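Local atomic coordinates of Xaa-Pro dipeptidase (Pyrococcus horikoshii, PDB entry 1WY2), a protein that probably splits dipeptides that carry a C-terminal proline behind a nonpolar residue, working as a two-metal hydrolase of the M24B peptidase family. Residues A[117-129]-A[287-299]. Residues are numbered along the deposited sequence; the frame is centred on the assembly and turned at random.
Sequences VDDVIRDMRIIKS and HGVGLEVHEWPRV. With ZN (zinc ion), chain E; CAC (cacodylate ion), chain C.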
loop_
_atom_site.group_PDB
_atom_site.type_symbol
_atom_site.label_atom_id
_atom_site.label_comp_id
_atom_site.label_asym_id
_atom_site.label_seq_id
_atom_site.Cartn_x
_atom_site.Cartn_y
_atom_site.Cartn_z
ATOM N N VAL A 117 -16.273 -15.705 1.051
ATOM C CA VAL A 117 -16.204 -16.034 2.471
ATOM C C VAL A 117 -16.090 -14.738 3.269
ATOM O O VAL A 117 -15.855 -14.749 4.477
ATOM C CB VAL A 117 -14.999 -16.944 2.806
ATOM C CG1 VAL A 117 -15.128 -18.266 2.051
ATOM C CG2 VAL A 117 -13.689 -16.240 2.477
ATOM N N ASP A 118 -16.275 -13.623 2.570
ATOM C CA ASP A 118 -16.210 -12.286 3.156
ATOM C C ASP A 118 -17.042 -12.164 4.443
ATOM O O ASP A 118 -16.596 -11.580 5.431
ATOM C CB ASP A 118 -16.710 -11.273 2.113
ATOM C CG ASP A 118 -16.472 -9.830 2.520
ATOM O OD1 ASP A 118 -15.304 -9.396 2.534
ATOM O OD2 ASP A 118 -17.458 -9.124 2.819
ATOM N N ASP A 119 -18.249 -12.718 4.429
ATOM C CA ASP A 119 -19.143 -12.647 5.588
ATOM C C ASP A 119 -18.558 -13.181 6.894
ATOM O O ASP A 119 -18.743 -12.575 7.956
ATOM C CB ASP A 119 -20.450 -13.391 5.296
ATOM C CG ASP A 119 -21.400 -12.596 4.414
ATOM O OD1 ASP A 119 -21.029 -11.492 3.959
ATOM O OD2 ASP A 119 -22.525 -13.082 4.174
ATOM N N VAL A 120 -17.872 -14.320 6.834
ATOM C CA VAL A 120 -17.306 -14.888 8.053
ATOM C C VAL A 120 -16.057 -14.133 8.490
ATOM O O VAL A 120 -15.812 -13.971 9.685
ATOM C CB VAL A 120 -17.015 -16.411 7.902
ATOM C CG1 VAL A 120 -15.924 -16.659 6.875
ATOM C CG2 VAL A 120 -16.648 -17.001 9.258
ATOM N N ILE A 121 -15.273 -13.654 7.528
ATOM C CA ILE A 121 -14.077 -12.890 7.862
ATOM C C ILE A 121 -14.542 -11.607 8.547
ATOM O O ILE A 121 -13.998 -11.199 9.573
ATOM C CB ILE A 121 -13.259 -12.534 6.600
ATOM C CG1 ILE A 121 -12.754 -13.818 5.932
ATOM C CG2 ILE A 121 -12.088 -11.631 6.975
ATOM C CD1 ILE A 121 -11.921 -14.703 6.838
ATOM N N ARG A 122 -15.564 -10.982 7.973
ATOM C CA ARG A 122 -16.127 -9.755 8.530
ATOM C C ARG A 122 -16.686 -9.981 9.933
ATOM O O ARG A 122 -16.386 -9.236 10.861
ATOM C CB ARG A 122 -17.253 -9.233 7.632
ATOM C CG ARG A 122 -18.041 -8.067 8.224
ATOM C CD ARG A 122 -19.384 -7.935 7.525
ATOM N NE ARG A 122 -20.196 -9.132 7.729
ATOM C CZ ARG A 122 -21.348 -9.373 7.110
ATOM N NH1 ARG A 122 -21.830 -8.499 6.237
ATOM N NH2 ARG A 122 -22.019 -10.488 7.369
ATOM N N ASP A 123 -17.510 -11.012 10.082
ATOM C CA ASP A 123 -18.114 -11.296 11.374
ATOM C C ASP A 123 -17.085 -11.446 12.491
ATOM O O ASP A 123 -17.357 -11.091 13.636
ATOM C CB ASP A 123 -19.003 -12.543 11.282
ATOM C CG ASP A 123 -20.310 -12.278 10.541
ATOM O OD1 ASP A 123 -20.544 -11.121 10.124
ATOM O OD2 ASP A 123 -21.107 -13.224 10.374
ATOM N N MET A 124 -15.907 -11.964 12.159
ATOM C CA MET A 124 -14.853 -12.119 13.156
ATOM C C MET A 124 -14.109 -10.812 13.418
ATOM O O MET A 124 -14.032 -10.353 14.557
ATOM C CB MET A 124 -13.839 -13.179 12.718
ATOM C CG MET A 124 -14.378 -14.601 12.693
ATOM S SD MET A 124 -13.045 -15.799 12.455
ATOM C CE MET A 124 -12.653 -15.517 10.723
ATOM N N ARG A 125 -13.581 -10.201 12.361
ATOM C CA ARG A 125 -12.802 -8.974 12.508
ATOM C C ARG A 125 -13.553 -7.724 12.962
ATOM O O ARG A 125 -12.959 -6.840 13.575
ATOM C CB ARG A 125 -12.051 -8.676 11.204
ATOM C CG ARG A 125 -10.830 -9.575 10.978
ATOM C CD ARG A 125 -10.169 -9.308 9.629
ATOM N NE ARG A 125 -9.756 -7.914 9.489
ATOM C CZ ARG A 125 -9.444 -7.341 8.331
ATOM N NH1 ARG A 125 -9.492 -8.040 7.204
ATOM N NH2 ARG A 125 -9.106 -6.058 8.297
ATOM N N ILE A 126 -14.849 -7.661 12.678
ATOM C CA ILE A 126 -15.659 -6.498 13.039
ATOM C C ILE A 126 -15.835 -6.297 14.548
ATOM O O ILE A 126 -16.137 -5.193 15.000
ATOM C CB ILE A 126 -17.045 -6.568 12.351
ATOM C CG1 ILE A 126 -17.670 -5.169 12.297
ATOM C CG2 ILE A 126 -17.944 -7.555 13.083
ATOM C CD1 ILE A 126 -18.889 -5.071 11.389
ATOM N N ILE A 127 -15.652 -7.365 15.320
ATOM C CA ILE A 127 -15.755 -7.290 16.775
ATOM C C ILE A 127 -14.349 -7.473 17.337
ATOM O O ILE A 127 -13.748 -8.535 17.184
ATOM C CB ILE A 127 -16.666 -8.401 17.341
ATOM C CG1 ILE A 127 -18.052 -8.323 16.693
ATOM C CG2 ILE A 127 -16.757 -8.270 18.865
ATOM C CD1 ILE A 127 -18.757 -6.987 16.859
ATOM N N LYS A 128 -13.821 -6.433 17.978
ATOM C CA LYS A 128 -12.477 -6.494 18.540
ATOM C C LYS A 128 -12.450 -7.102 19.940
ATOM O O LYS A 128 -13.351 -6.871 20.749
ATOM C CB LYS A 128 -11.848 -5.091 18.590
ATOM C CG LYS A 128 -11.183 -4.627 17.292
ATOM C CD LYS A 128 -12.176 -4.500 16.146
ATOM C CE LYS A 128 -11.488 -4.015 14.872
ATOM N NZ LYS A 128 -12.402 -4.071 13.681
ATOM N N SER A 129 -11.411 -7.881 20.207
ATOM C CA SER A 129 -11.232 -8.509 21.511
ATOM C C SER A 129 -10.601 -7.469 22.433
ATOM O O SER A 129 -10.111 -6.438 21.969
ATOM C CB SER A 129 -10.294 -9.711 21.395
ATOM O OG SER A 129 -8.976 -9.302 21.054
ATOM N N HIS A 287 -15.658 4.991 9.134
ATOM C CA HIS A 287 -15.303 3.647 8.700
ATOM C C HIS A 287 -14.737 2.855 9.868
ATOM O O HIS A 287 -14.251 3.429 10.845
ATOM C CB HIS A 287 -14.243 3.741 7.593
ATOM C CG HIS A 287 -13.039 4.549 7.980
ATOM N ND1 HIS A 287 -11.986 4.024 8.701
ATOM C CD2 HIS A 287 -12.755 5.862 7.806
ATOM C CE1 HIS A 287 -11.109 4.980 8.957
ATOM N NE2 HIS A 287 -11.555 6.105 8.427
ATOM N N GLY A 288 -14.805 1.532 9.769
ATOM C CA GLY A 288 -14.249 0.703 10.821
ATOM C C GLY A 288 -12.736 0.782 10.751
ATOM O O GLY A 288 -12.172 1.144 9.714
ATOM N N VAL A 289 -12.081 0.450 11.859
ATOM C CA VAL A 289 -10.625 0.478 11.953
ATOM C C VAL A 289 -10.147 -0.787 12.667
ATOM O O VAL A 289 -10.770 -1.232 13.629
ATOM C CB VAL A 289 -10.138 1.704 12.763
ATOM C CG1 VAL A 289 -8.626 1.656 12.922
ATOM C CG2 VAL A 289 -10.549 2.995 12.065
ATOM N N GLY A 290 -9.047 -1.359 12.192
ATOM C CA GLY A 290 -8.506 -2.561 12.810
ATOM C C GLY A 290 -7.181 -2.913 12.167
ATOM O O GLY A 290 -6.255 -2.106 12.178
ATOM N N LEU A 291 -7.079 -4.118 11.615
ATOM C CA LEU A 291 -5.856 -4.532 10.938
ATOM C C LEU A 291 -5.646 -3.658 9.700
ATOM O O LEU A 291 -4.540 -3.570 9.170
ATOM C CB LEU A 291 -5.933 -6.007 10.544
ATOM C CG LEU A 291 -5.822 -6.984 11.715
ATOM C CD1 LEU A 291 -6.113 -8.392 11.217
ATOM C CD2 LEU A 291 -4.427 -6.901 12.333
ATOM N N GLU A 292 -6.725 -3.030 9.238
ATOM C CA GLU A 292 -6.673 -2.116 8.096
ATOM C C GLU A 292 -7.275 -0.790 8.554
ATOM O O GLU A 292 -8.140 -0.772 9.427
ATOM C CB GLU A 292 -7.462 -2.684 6.914
ATOM C CG GLU A 292 -6.777 -3.880 6.266
ATOM C CD GLU A 292 -7.652 -4.584 5.251
ATOM O OE1 GLU A 292 -8.637 -5.218 5.668
ATOM O OE2 GLU A 292 -7.354 -4.506 4.040
ATOM N N VAL A 293 -6.822 0.322 7.986
ATOM C CA VAL A 293 -7.356 1.611 8.405
ATOM C C VAL A 293 -8.804 1.786 7.947
ATOM O O VAL A 293 -9.580 2.486 8.592
ATOM C CB VAL A 293 -6.476 2.784 7.902
ATOM C CG1 VAL A 293 -6.699 3.019 6.433
ATOM C CG2 VAL A 293 -6.776 4.038 8.717
ATOM N N HIS A 294 -9.161 1.143 6.836
ATOM C CA HIS A 294 -10.526 1.180 6.315
ATOM C C HIS A 294 -11.096 -0.236 6.298
ATOM O O HIS A 294 -10.691 -1.059 5.474
ATOM C CB HIS A 294 -10.573 1.716 4.881
ATOM C CG HIS A 294 -10.246 3.169 4.760
ATOM N ND1 HIS A 294 -9.107 3.625 4.133
ATOM C CD2 HIS A 294 -10.916 4.271 5.172
ATOM C CE1 HIS A 294 -9.090 4.945 4.163
ATOM N NE2 HIS A 294 -10.176 5.362 4.789
ATOM N N GLU A 295 -12.017 -0.527 7.210
ATOM C CA GLU A 295 -12.645 -1.843 7.253
ATOM C C GLU A 295 -14.094 -1.756 7.727
ATOM O O GLU A 295 -14.647 -0.664 7.835
ATOM C CB GLU A 295 -11.831 -2.830 8.113
ATOM C CG GLU A 295 -11.523 -2.415 9.546
ATOM C CD GLU A 295 -10.672 -3.463 10.267
ATOM O OE1 GLU A 295 -11.164 -4.085 11.233
ATOM O OE2 GLU A 295 -9.512 -3.674 9.859
ATOM N N TRP A 296 -14.714 -2.901 7.986
ATOM C CA TRP A 296 -16.113 -2.933 8.408
ATOM C C TRP A 296 -16.352 -2.311 9.783
ATOM O O TRP A 296 -15.551 -2.473 10.696
ATOM C CB TRP A 296 -16.618 -4.376 8.438
ATOM C CG TRP A 296 -16.292 -5.188 7.222
ATOM C CD1 TRP A 296 -16.985 -5.231 6.044
ATOM C CD2 TRP A 296 -15.212 -6.122 7.087
ATOM N NE1 TRP A 296 -16.407 -6.142 5.188
ATOM C CE2 TRP A 296 -15.319 -6.703 5.805
ATOM C CE3 TRP A 296 -14.167 -6.526 7.930
ATOM C CZ2 TRP A 296 -14.419 -7.670 5.343
ATOM C CZ3 TRP A 296 -13.270 -7.489 7.469
ATOM C CH2 TRP A 296 -13.405 -8.050 6.186
ATOM N N PRO A 297 -17.467 -1.585 9.945
ATOM C CA PRO A 297 -18.459 -1.344 8.898
ATOM C C PRO A 297 -18.260 0.043 8.311
ATOM O O PRO A 297 -17.526 0.865 8.865
ATOM C CB PRO A 297 -19.773 -1.432 9.657
ATOM C CG PRO A 297 -19.422 -0.731 10.941
ATOM C CD PRO A 297 -18.043 -1.306 11.276
ATOM N N ARG A 298 -18.899 0.296 7.180
ATOM C CA ARG A 298 -18.841 1.610 6.567
ATOM C C ARG A 298 -19.940 2.389 7.280
ATOM O O ARG A 298 -21.082 1.942 7.333
ATOM C CB ARG A 298 -19.154 1.520 5.073
ATOM C CG ARG A 298 -17.967 1.145 4.206
ATOM C CD ARG A 298 -18.394 0.808 2.780
ATOM N NE ARG A 298 -19.479 1.651 2.275
ATOM C CZ ARG A 298 -19.471 2.983 2.248
ATOM N NH1 ARG A 298 -18.429 3.664 2.706
ATOM N NH2 ARG A 298 -20.512 3.638 1.750
ATOM N N VAL A 299 -19.596 3.533 7.862
ATOM C CA VAL A 299 -20.594 4.339 8.554
ATOM C C VAL A 299 -21.094 5.340 7.530
ATOM O O VAL A 299 -20.587 6.454 7.432
ATOM C CB VAL A 299 -19.980 5.072 9.762
ATOM C CG1 VAL A 299 -21.066 5.805 10.537
ATOM C CG2 VAL A 299 -19.277 4.064 10.664
HETATM ZN ZN ZN E . -10.810 8.018 8.833
HETATM AS AS CAC C . -8.911 8.592 6.268
HETATM O O1 CAC C . -9.564 9.189 7.663
HETATM O O2 CAC C . -10.163 8.052 5.366
HETATM C C1 CAC C . -8.056 9.937 5.286
HETATM C C2 CAC C . -7.825 7.100 6.596
HETATM O O HOH W 1 -18.105 -6.545 2.928
HETATM O O HOH W 2 -9.319 -6.087 11.751
HETATM O O HOH W 3 -15.104 -2.853 13.992
#
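At the junction between the creatinase/prolidase N-terminal domain and the metal-binding M24 (pita-bread) domain, helix 118-125 sets R122 on the W296 indole and R125 between E292 and E295, in the loop that follows the zinc ligand H287. The W296 indole lies under the aliphatic part of R122: CB sits over the ring centre, and CG makes a CH-pi contact 3.5 Å from the centroid of the five-membered ring. That methylene arrives over the face because R122 holds CG anti to its backbone nitrogen (chi1 172°). At the indole edge D118 OD1 comes 3.4 Å from W296 CZ2, and an in-plane water joins NE1 to D118 OD2. I126 CD1 packs on CB of W296 and CD of P297, which follows a cis peptide bond. Replacing W296 with an alanine would probably leave the R122 methylenes without their apolar floor and take away CZ3, which touches one face of the steeply inclined R125 guanidinium. R125 crosses both glutamates at about a right angle. R125 NH2 gives a nearly straight bond, in its guanidinium plane, to the anti lone pair of E292 OE1 (2.8 Å, 165°) and a more bent one to E295 OE2 (2.9 Å), entering from above that carboxylate. E292 N meets OE2 nearly along its C-O bond, on the other face; with K128 NZ on OE1, these donors set the carboxylate's turn. E292 OE2 has a salt bridge to K27, and R125 NH1 a hydrogen bond to N30, while D223, E316 and E330 join H287 at the zinc. K128, bent at chi2 (63°), curls back so that NZ bonds both R125 O, at 2.8 Å, and E295 OE1, at 2.7 Å.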